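Local coordinates for protein glycerol dehydratase (Clostridium butyricum, PDB 1R9D) that probably dehydrates glycerol to 3-hydroxypropionaldehyde without coenzyme B12, using glycyl radical chemistry, at residues K323-I328 / G335-Q340; N279-S284 / K331-Y336; E228-T233 / K237-L242. One frame throughout, in Å; residues are numbered along the deposited sequence.

Contacts 1 and 2 belong to one site, their centres about 4 Å apart, and both end on the chain around Gly335 and Tyr336. Contact 1 ties the loops on the two sides of helix 329-332 together; contact 2 joins the second of them to loop 279-284. Lys323 of contact 1 bridges the pair, its NZ 3.1 Å from ND1 of His281 in contact 2. Glycerol is bound at this junction, near the side chains of His281, Ser282 and Tyr339. Contact 3 is remote, its centre about 35 Å from either of the others: it is the turn between helices 197-230 and 236-252, far from the glycerol.

Contact 1 of 3, residues K323-I328 / G335-Q340; sequences KVRDEI and GYPMYQ
Lys323 starts the contact with its CB, which lies 3.6 Å from SD of Met338. The methionine chain is bent at chi2 and chi3, and its thioether packs against the base of the lysine. From there the lysine runs on fully extended, CG anti to the backbone N (chi1 169°), and its ammonium leaves the contact to bond both Asn279 O and His281 ND1. On the way its CG sits over one face of the Arg325 guanidinium, 4.2 Å above the plane. Arg325 then carries the polar link. Stretched out from CG to NE, it gives Pro337 O a hydrogen bond from NH2 of 3.0 Å, almost straight at 168°. The carbonyl lies in the guanidinium plane and is met nearly end-on. NH1 comes within 4.1 Å of Pro337 CD, and NH2 lies at the edge of the Tyr339 ring, 4.3 Å from its CE1. Pro337 CB in turn sits over one face of that ring, 3.4 Å above its plane, toward the rim. Arg325 NH2 is thus held by Pro337 O, a bond that ties the loop before helix 329-332 to the loop after it, while Lys323 NZ is shared between a carbonyl and the His281 imidazole. Two buried cations beside that histidine would probably raise the local positive potential.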
loop_
_atom_site.group_PDB
_atom_site.type_symbol
_atom_site.label_atom_id
_atom_site.label_comp_id
_atom_site.label_asym_id
_atom_site.label_seq_id
_atom_site.Cartn_x
_atom_site.Cartn_y
_atom_site.Cartn_z
ATOM N N LYS A 323 -14.652 -14.984 -22.103
ATOM C CA LYS A 323 -14.054 -15.034 -20.774
ATOM C C LYS A 323 -14.418 -16.308 -20.024
ATOM O O LYS A 323 -15.580 -16.525 -19.694
ATOM C CB LYS A 323 -14.530 -13.810 -19.975
ATOM C CG LYS A 323 -14.217 -13.818 -18.479
ATOM C CD LYS A 323 -14.824 -12.574 -17.817
ATOM C CE LYS A 323 -14.537 -12.504 -16.330
ATOM N NZ LYS A 323 -15.117 -11.254 -15.746
ATOM N N VAL A 324 -13.427 -17.151 -19.743
ATOM C CA VAL A 324 -13.680 -18.386 -19.013
ATOM C C VAL A 324 -13.813 -18.081 -17.514
ATOM O O VAL A 324 -13.082 -17.248 -16.969
ATOM C CB VAL A 324 -12.545 -19.421 -19.247
ATOM C CG1 VAL A 324 -11.229 -18.902 -18.676
ATOM C CG2 VAL A 324 -12.920 -20.753 -18.624
ATOM N N ARG A 325 -14.767 -18.742 -16.862
ATOM C CA ARG A 325 -15.015 -18.553 -15.434
ATOM C C ARG A 325 -15.124 -19.915 -14.755
ATOM O O ARG A 325 -15.386 -20.918 -15.421
ATOM C CB ARG A 325 -16.334 -17.796 -15.211
ATOM C CG ARG A 325 -16.470 -16.481 -15.964
ATOM C CD ARG A 325 -17.748 -15.751 -15.541
ATOM N NE ARG A 325 -17.898 -14.444 -16.183
ATOM C CZ ARG A 325 -18.291 -14.256 -17.440
ATOM N NH1 ARG A 325 -18.587 -15.291 -18.217
ATOM N NH2 ARG A 325 -18.389 -13.025 -17.920
ATOM N N ASP A 326 -14.941 -19.953 -13.437
ATOM C CA ASP A 326 -15.039 -21.214 -12.709
ATOM C C ASP A 326 -16.451 -21.788 -12.880
ATOM O O ASP A 326 -17.382 -21.064 -13.255
ATOM C CB ASP A 326 -14.719 -21.021 -11.223
ATOM C CG ASP A 326 -15.726 -20.134 -10.516
ATOM O OD1 ASP A 326 -15.554 -18.894 -10.533
ATOM O OD2 ASP A 326 -16.690 -20.685 -9.947
ATOM N N GLU A 327 -16.610 -23.078 -12.598
ATOM C CA GLU A 327 -17.903 -23.741 -12.782
ATOM C C GLU A 327 -19.092 -23.183 -12.017
ATOM O O GLU A 327 -20.222 -23.251 -12.504
ATOM C CB GLU A 327 -17.780 -25.250 -12.519
ATOM C CG GLU A 327 -17.087 -25.639 -11.236
ATOM C CD GLU A 327 -16.881 -27.145 -11.137
ATOM O OE1 GLU A 327 -16.486 -27.764 -12.151
ATOM O OE2 GLU A 327 -17.110 -27.710 -10.049
ATOM N N ILE A 328 -18.859 -22.635 -10.832
ATOM C CA ILE A 328 -19.957 -22.062 -10.060
ATOM C C ILE A 328 -20.331 -20.691 -10.629
ATOM O O ILE A 328 -21.502 -20.413 -10.895
ATOM C CB ILE A 328 -19.579 -21.923 -8.568
ATOM C CG1 ILE A 328 -19.295 -23.307 -7.975
ATOM C CG2 ILE A 328 -20.708 -21.252 -7.798
ATOM C CD1 ILE A 328 -20.450 -24.291 -8.124
ATOM N N GLY A 335 -23.895 -18.637 -20.893
ATOM C CA GLY A 335 -23.960 -18.272 -22.301
ATOM C C GLY A 335 -22.825 -17.450 -22.893
ATOM O O GLY A 335 -23.058 -16.651 -23.803
ATOM N N TYR A 336 -21.604 -17.638 -22.390
ATOM C CA TYR A 336 -20.433 -16.904 -22.887
ATOM C C TYR A 336 -20.665 -15.391 -22.943
ATOM O O TYR A 336 -20.261 -14.743 -23.908
ATOM C CB TYR A 336 -20.084 -17.357 -24.306
ATOM C CG TYR A 336 -19.777 -18.826 -24.487
ATOM C CD1 TYR A 336 -20.412 -19.560 -25.490
ATOM C CD2 TYR A 336 -18.804 -19.466 -23.719
ATOM C CE1 TYR A 336 -20.083 -20.895 -25.730
ATOM C CE2 TYR A 336 -18.468 -20.807 -23.954
ATOM C CZ TYR A 336 -19.112 -21.509 -24.963
ATOM O OH TYR A 336 -18.782 -22.827 -25.221
ATOM N N PRO A 337 -21.296 -14.803 -21.911
ATOM C CA PRO A 337 -21.566 -13.359 -21.906
ATOM C C PRO A 337 -20.434 -12.407 -21.509
ATOM O O PRO A 337 -19.662 -12.694 -20.597
ATOM C CB PRO A 337 -22.738 -13.250 -20.938
ATOM C CG PRO A 337 -22.343 -14.240 -19.886
ATOM C CD PRO A 337 -21.872 -15.440 -20.711
ATOM N N MET A 338 -20.360 -11.270 -22.202
ATOM C CA MET A 338 -19.373 -10.229 -21.906
ATOM C C MET A 338 -20.096 -8.961 -21.456
ATOM O O MET A 338 -19.478 -8.043 -20.914
ATOM C CB MET A 338 -18.501 -9.915 -23.127
ATOM C CG MET A 338 -17.491 -11.012 -23.461
ATOM S SD MET A 338 -16.549 -11.590 -22.042
ATOM C CE MET A 338 -15.639 -10.101 -21.569
ATOM N N TYR A 339 -21.404 -8.917 -21.702
ATOM C CA TYR A 339 -22.247 -7.779 -21.310
ATOM C C TYR A 339 -21.768 -6.396 -21.762
ATOM O O TYR A 339 -21.750 -5.453 -20.971
ATOM C CB TYR A 339 -22.412 -7.755 -19.786
ATOM C CG TYR A 339 -22.821 -9.075 -19.170
ATOM C CD1 TYR A 339 -21.864 -9.974 -18.698
ATOM C CD2 TYR A 339 -24.168 -9.428 -19.061
ATOM C CE1 TYR A 339 -22.235 -11.188 -18.132
ATOM C CE2 TYR A 339 -24.550 -10.644 -18.498
ATOM C CZ TYR A 339 -23.583 -11.518 -18.036
ATOM O OH TYR A 339 -23.960 -12.721 -17.483
ATOM N N GLN A 340 -21.400 -6.262 -23.031
ATOM C CA GLN A 340 -20.932 -4.980 -23.552
ATOM C C GLN A 340 -22.137 -4.174 -24.033
ATOM O O GLN A 340 -22.568 -4.294 -25.185
ATOM C CB GLN A 340 -19.948 -5.230 -24.699
ATOM C CG GLN A 340 -18.789 -6.126 -24.279
ATOM C CD GLN A 340 -18.069 -6.753 -25.456
ATOM O OE1 GLN A 340 -16.910 -6.439 -25.733
ATOM N NE2 GLN A 340 -18.759 -7.646 -26.157
#

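Contact 2 of 3, residues N279-S284 / K331-Y336; sequences NGHSIS and KHFGGY
His281 points an edge at the face of Phe333, a T-shaped pair with ring centroids 5.1 Å apart and planes at 66°. The touching atoms are CE1 and NE2 of the imidazole: CE1 stands 4.0 Å above the phenyl plane, displaced toward the rim, and NE2 of His281 lies 4.0 Å from CE2 of Phe333. On the opposite face of the phenyl ring is CB of the preceding residue, His332, 3.6 Å above the plane. The phenylalanine is thus held between CB of His332 and the edge of His281, with Tyr339 and Asn156 also touching it. The imidazole reaches the ring because CG lies between the backbone N and carbonyl carbon (chi1 58°), and polar partners at both nitrogens fix its rotation: ND1 is bonded to Lys323 NZ, NE2 to O2 of the bound glycerol. Ser282 OG lies in the plane of the imidazole, at its edge, and bonds glycerol O3. Further out, backbone bonds tie His281 to His164 and Ser282 to Met338, while Gly334 O, one residue past Phe333, accepts from the hydroxyl of Tyr764. That tyrosine follows Gly763, the predicted radical glycine. With the bound glycerol probably in the substrate's place, this position beside the loop carrying Gly763 is consistent with the buried active site of the PFL-like glycyl radical enzymes.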
loop_
_atom_site.group_PDB
_atom_site.type_symbol
_atom_site.label_atom_id
_atom_site.label_comp_id
_atom_site.label_asym_id
_atom_site.label_seq_id
_atom_site.Cartn_x
_atom_site.Cartn_y
_atom_site.Cartn_z
ATOM N N ASN A 279 -9.755 -8.573 -17.231
ATOM C CA ASN A 279 -10.889 -9.316 -17.768
ATOM C C ASN A 279 -12.213 -8.980 -17.089
ATOM O O ASN A 279 -13.157 -9.758 -17.143
ATOM C CB ASN A 279 -10.633 -10.831 -17.716
ATOM C CG ASN A 279 -10.632 -11.391 -16.311
ATOM O OD1 ASN A 279 -10.494 -10.662 -15.329
ATOM N ND2 ASN A 279 -10.775 -12.711 -16.209
ATOM N N GLY A 280 -12.285 -7.826 -16.433
ATOM C CA GLY A 280 -13.558 -7.460 -15.842
ATOM C C GLY A 280 -14.480 -7.316 -17.041
ATOM O O GLY A 280 -14.045 -6.819 -18.087
ATOM N N HIS A 281 -15.729 -7.766 -16.934
ATOM C CA HIS A 281 -16.626 -7.638 -18.074
ATOM C C HIS A 281 -17.489 -6.382 -17.990
ATOM O O HIS A 281 -17.219 -5.487 -17.189
ATOM C CB HIS A 281 -17.490 -8.902 -18.260
ATOM C CG HIS A 281 -18.330 -9.264 -17.074
ATOM N ND1 HIS A 281 -18.053 -10.350 -16.272
ATOM C CD2 HIS A 281 -19.460 -8.706 -16.576
ATOM C CE1 HIS A 281 -18.976 -10.445 -15.331
ATOM N NE2 HIS A 281 -19.841 -9.459 -15.494
ATOM N N SER A 282 -18.520 -6.316 -18.820
ATOM C CA SER A 282 -19.385 -5.148 -18.867
ATOM C C SER A 282 -18.603 -3.903 -19.283
ATOM O O SER A 282 -18.838 -2.804 -18.782
ATOM C CB SER A 282 -20.089 -4.931 -17.524
ATOM O OG SER A 282 -21.093 -5.918 -17.341
ATOM N N ILE A 283 -17.637 -4.095 -20.182
ATOM C CA ILE A 283 -16.875 -2.978 -20.725
ATOM C C ILE A 283 -17.873 -2.495 -21.770
ATOM O O ILE A 283 -18.029 -3.102 -22.835
ATOM C CB ILE A 283 -15.564 -3.455 -21.397
ATOM C CG1 ILE A 283 -14.697 -4.184 -20.369
ATOM C CG2 ILE A 283 -14.808 -2.260 -21.971
ATOM C CD1 ILE A 283 -14.395 -3.366 -19.098
ATOM N N SER A 284 -18.555 -1.401 -21.453
ATOM C CA SER A 284 -19.624 -0.900 -22.304
ATOM C C SER A 284 -19.400 0.326 -23.163
ATOM O O SER A 284 -19.084 1.404 -22.661
ATOM C CB SER A 284 -20.859 -0.667 -21.431
ATOM O OG SER A 284 -21.097 -1.797 -20.607
ATOM N N LYS A 331 -22.503 -20.414 -13.560
ATOM C CA LYS A 331 -23.943 -20.550 -13.349
ATOM C C LYS A 331 -24.569 -19.162 -13.188
ATOM O O LYS A 331 -25.748 -18.969 -13.493
ATOM C CB LYS A 331 -24.229 -21.381 -12.097
ATOM C CG LYS A 331 -23.711 -22.811 -12.146
ATOM C CD LYS A 331 -23.886 -23.481 -10.788
ATOM C CE LYS A 331 -23.269 -24.873 -10.746
ATOM N NZ LYS A 331 -23.931 -25.825 -11.673
ATOM N N HIS A 332 -23.772 -18.206 -12.712
ATOM C CA HIS A 332 -24.229 -16.827 -12.516
ATOM C C HIS A 332 -24.234 -16.059 -13.831
ATOM O O HIS A 332 -25.022 -15.130 -14.012
ATOM C CB HIS A 332 -23.303 -16.054 -11.566
ATOM C CG HIS A 332 -23.012 -16.747 -10.274
ATOM N ND1 HIS A 332 -22.138 -16.226 -9.343
ATOM C CD2 HIS A 332 -23.456 -17.918 -9.760
ATOM C CE1 HIS A 332 -22.056 -17.047 -8.311
ATOM N NE2 HIS A 332 -22.845 -18.082 -8.541
ATOM N N PHE A 333 -23.334 -16.436 -14.738
ATOM C CA PHE A 333 -23.202 -15.758 -16.024
ATOM C C PHE A 333 -23.181 -16.769 -17.174
ATOM O O PHE A 333 -22.143 -16.980 -17.801
ATOM C CB PHE A 333 -21.903 -14.940 -16.053
ATOM C CG PHE A 333 -21.658 -14.114 -14.806
ATOM C CD1 PHE A 333 -20.780 -14.555 -13.822
ATOM C CD2 PHE A 333 -22.299 -12.890 -14.628
ATOM C CE1 PHE A 333 -20.539 -13.790 -12.678
ATOM C CE2 PHE A 333 -22.068 -12.115 -13.485
ATOM C CZ PHE A 333 -21.187 -12.564 -12.510
ATOM N N GLY A 334 -24.326 -17.377 -17.471
ATOM C CA GLY A 334 -24.360 -18.370 -18.533
ATOM C C GLY A 334 -24.461 -17.868 -19.960
ATOM O O GLY A 334 -25.028 -16.810 -20.220
ATOM N N GLY A 335 -23.895 -18.637 -20.893
ATOM C CA GLY A 335 -23.960 -18.272 -22.301
ATOM C C GLY A 335 -22.825 -17.450 -22.893
ATOM O O GLY A 335 -23.058 -16.651 -23.803
ATOM N N TYR A 336 -21.604 -17.638 -22.390
ATOM C CA TYR A 336 -20.433 -16.904 -22.887
ATOM C C TYR A 336 -20.665 -15.391 -22.943
ATOM O O TYR A 336 -20.261 -14.743 -23.908
ATOM C CB TYR A 336 -20.084 -17.357 -24.306
ATOM C CG TYR A 336 -19.777 -18.826 -24.487
ATOM C CD1 TYR A 336 -20.412 -19.560 -25.490
ATOM C CD2 TYR A 336 -18.804 -19.466 -23.719
ATOM C CE1 TYR A 336 -20.083 -20.895 -25.730
ATOM C CE2 TYR A 336 -18.468 -20.807 -23.954
ATOM C CZ TYR A 336 -19.112 -21.509 -24.963
ATOM O OH TYR A 336 -18.782 -22.827 -25.221
#

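Contact 3 of 3, residues E228-T233 / K237-L242; sequences EIADNT and KRKAEL
Arg238, whose CB meets CG2 of Thr233 across the turn at 4.1 Å, carries the flat group here. CD2 of Leu242 lies on one face of its guanidinium, 3.6 Å above the plane and toward the rim. At the edge, in plane, is the Glu241 carboxylate: NH1 makes a salt bridge of 2.7 Å to Glu241 OE1, which accepts through its anti lone pair. The bend at chi2 (52°) turns the arginine forward along its own helix, toward the next turn. NH1 also bonds Glu70 O, and the other carboxylate oxygen pairs with Arg12, so the ion pair links the helix to neighbouring parts of the fold.

Leu242 is the centre of the apolar packing. Its CD1 is squeezed to 3.4 Å from Ile229 CG2, closer than usual for two carbons, the side chains crossing at about a right angle. Its CB lies 3.6 Å from Ala230 CB, a small side chain consistent with the close approach of the backbones, where CA of Ala230 is 4.9 Å from CA of Lys239. CD1 also touches OG1 of Thr233, but that hydroxyl is already engaged, donating to Ile229 O at 2.7 Å from above the carbonyl plane. Asn232 N reaches the same oxygen from the opposite face, and these two bonds grip Ile229 O where the chain turns out of the helix. Alongside the turn, Lys239, extended throughout, runs past the backbone oxygens of Ala230 and Thr233, with its CG 3.4 Å from Ala230 O.

A type I turn over Ala230 to Thr233 leads out of the first helix, and Asp235 bonds Arg238 N at the start of the next. Two consecutive helices, 197-230 and 236-252, packed antiparallel and joined by a short turn, form an alpha-alpha hairpin.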
loop_
_atom_site.group_PDB
_atom_site.type_symbol
_atom_site.label_atom_id
_atom_site.label_comp_id
_atom_site.label_asym_id
_atom_site.label_seq_id
_atom_site.Cartn_x
_atom_site.Cartn_y
_atom_site.Cartn_z
ATOM N N GLU A 228 2.237 -7.263 -44.543
ATOM C CA GLU A 228 2.819 -8.588 -44.692
ATOM C C GLU A 228 1.846 -9.551 -45.375
ATOM O O GLU A 228 2.238 -10.348 -46.233
ATOM C CB GLU A 228 3.211 -9.099 -43.304
ATOM C CG GLU A 228 3.606 -10.558 -43.212
ATOM C CD GLU A 228 3.966 -10.955 -41.787
ATOM O OE1 GLU A 228 4.116 -12.167 -41.518
ATOM O OE2 GLU A 228 4.104 -10.047 -40.936
ATOM N N ILE A 229 0.575 -9.477 -44.991
ATOM C CA ILE A 229 -0.448 -10.334 -45.575
ATOM C C ILE A 229 -0.791 -9.844 -46.981
ATOM O O ILE A 229 -0.966 -10.646 -47.901
ATOM C CB ILE A 229 -1.734 -10.337 -44.711
ATOM C CG1 ILE A 229 -1.443 -10.974 -43.349
ATOM C CG2 ILE A 229 -2.838 -11.103 -45.418
ATOM C CD1 ILE A 229 -2.634 -10.962 -42.394
ATOM N N ALA A 230 -0.873 -8.525 -47.139
ATOM C CA ALA A 230 -1.195 -7.914 -48.425
ATOM C C ALA A 230 -0.200 -8.320 -49.506
ATOM O O ALA A 230 -0.586 -8.638 -50.632
ATOM C CB ALA A 230 -1.217 -6.397 -48.290
ATOM N N ASP A 231 1.082 -8.303 -49.156
ATOM C CA ASP A 231 2.133 -8.666 -50.099
ATOM C C ASP A 231 2.042 -10.133 -50.505
ATOM O O ASP A 231 2.672 -10.555 -51.478
ATOM C CB ASP A 231 3.506 -8.369 -49.490
ATOM C CG ASP A 231 3.793 -6.879 -49.396
ATOM O OD1 ASP A 231 4.780 -6.503 -48.728
ATOM O OD2 ASP A 231 3.041 -6.079 -49.997
ATOM N N ASN A 232 1.250 -10.903 -49.764
ATOM C CA ASN A 232 1.071 -12.322 -50.051
ATOM C C ASN A 232 -0.383 -12.615 -50.422
ATOM O O ASN A 232 -0.898 -13.699 -50.156
ATOM C CB ASN A 232 1.494 -13.154 -48.834
ATOM C CG ASN A 232 1.419 -14.651 -49.086
ATOM O OD1 ASN A 232 1.771 -15.131 -50.164
ATOM N ND2 ASN A 232 0.973 -15.397 -48.084
ATOM N N THR A 233 -1.035 -11.640 -51.052
ATOM C CA THR A 233 -2.433 -11.771 -51.463
ATOM C C THR A 233 -2.588 -11.562 -52.973
ATOM O O THR A 233 -2.235 -10.505 -53.498
ATOM C CB THR A 233 -3.324 -10.738 -50.726
ATOM O OG1 THR A 233 -3.221 -10.942 -49.310
ATOM C CG2 THR A 233 -4.780 -10.888 -51.146
ATOM N N LYS A 237 -8.626 -6.879 -55.036
ATOM C CA LYS A 237 -9.544 -6.190 -54.138
ATOM C C LYS A 237 -9.129 -6.328 -52.673
ATOM O O LYS A 237 -9.022 -5.333 -51.955
ATOM C CB LYS A 237 -10.970 -6.715 -54.326
ATOM C CG LYS A 237 -12.005 -5.960 -53.503
ATOM C CD LYS A 237 -13.414 -6.459 -53.768
ATOM C CE LYS A 237 -14.426 -5.668 -52.951
ATOM N NZ LYS A 237 -15.828 -6.075 -53.251
ATOM N N ARG A 238 -8.897 -7.562 -52.236
ATOM C CA ARG A 238 -8.500 -7.820 -50.860
ATOM C C ARG A 238 -7.122 -7.231 -50.566
ATOM O O ARG A 238 -6.869 -6.735 -49.466
ATOM C CB ARG A 238 -8.509 -9.331 -50.587
ATOM C CG ARG A 238 -8.188 -9.722 -49.147
ATOM C CD ARG A 238 -9.065 -8.964 -48.152
ATOM N NE ARG A 238 -8.771 -9.324 -46.766
ATOM C CZ ARG A 238 -9.189 -8.628 -45.713
ATOM N NH1 ARG A 238 -9.916 -7.533 -45.887
ATOM N NH2 ARG A 238 -8.883 -9.027 -44.488
ATOM N N LYS A 239 -6.231 -7.283 -51.551
ATOM C CA LYS A 239 -4.893 -6.738 -51.378
ATOM C C LYS A 239 -4.998 -5.247 -51.067
ATOM O O LYS A 239 -4.286 -4.731 -50.203
ATOM C CB LYS A 239 -4.063 -6.960 -52.649
ATOM C CG LYS A 239 -2.596 -6.617 -52.498
ATOM C CD LYS A 239 -1.818 -6.975 -53.760
ATOM C CE LYS A 239 -0.331 -6.748 -53.564
ATOM N NZ LYS A 239 0.445 -7.090 -54.785
ATOM N N ALA A 240 -5.900 -4.560 -51.764
ATOM C CA ALA A 240 -6.101 -3.132 -51.551
ATOM C C ALA A 240 -6.687 -2.881 -50.162
ATOM O O ALA A 240 -6.365 -1.884 -49.513
ATOM C CB ALA A 240 -7.029 -2.568 -52.618
ATOM N N GLU A 241 -7.549 -3.789 -49.715
ATOM C CA GLU A 241 -8.171 -3.675 -48.396
ATOM C C GLU A 241 -7.107 -3.774 -47.306
ATOM O O GLU A 241 -7.057 -2.946 -46.399
ATOM C CB GLU A 241 -9.212 -4.785 -48.200
ATOM C CG GLU A 241 -10.556 -4.516 -48.871
ATOM C CD GLU A 241 -11.477 -5.728 -48.874
ATOM O OE1 GLU A 241 -11.304 -6.630 -48.026
ATOM O OE2 GLU A 241 -12.391 -5.771 -49.726
ATOM N N LEU A 242 -6.258 -4.793 -47.403
ATOM C CA LEU A 242 -5.197 -5.001 -46.424
ATOM C C LEU A 242 -4.211 -3.839 -46.384
ATOM O O LEU A 242 -3.677 -3.511 -45.324
ATOM C CB LEU A 242 -4.465 -6.307 -46.723
ATOM C CG LEU A 242 -5.305 -7.552 -46.434
ATOM C CD1 LEU A 242 -4.708 -8.765 -47.119
ATOM C CD2 LEU A 242 -5.385 -7.756 -44.930
#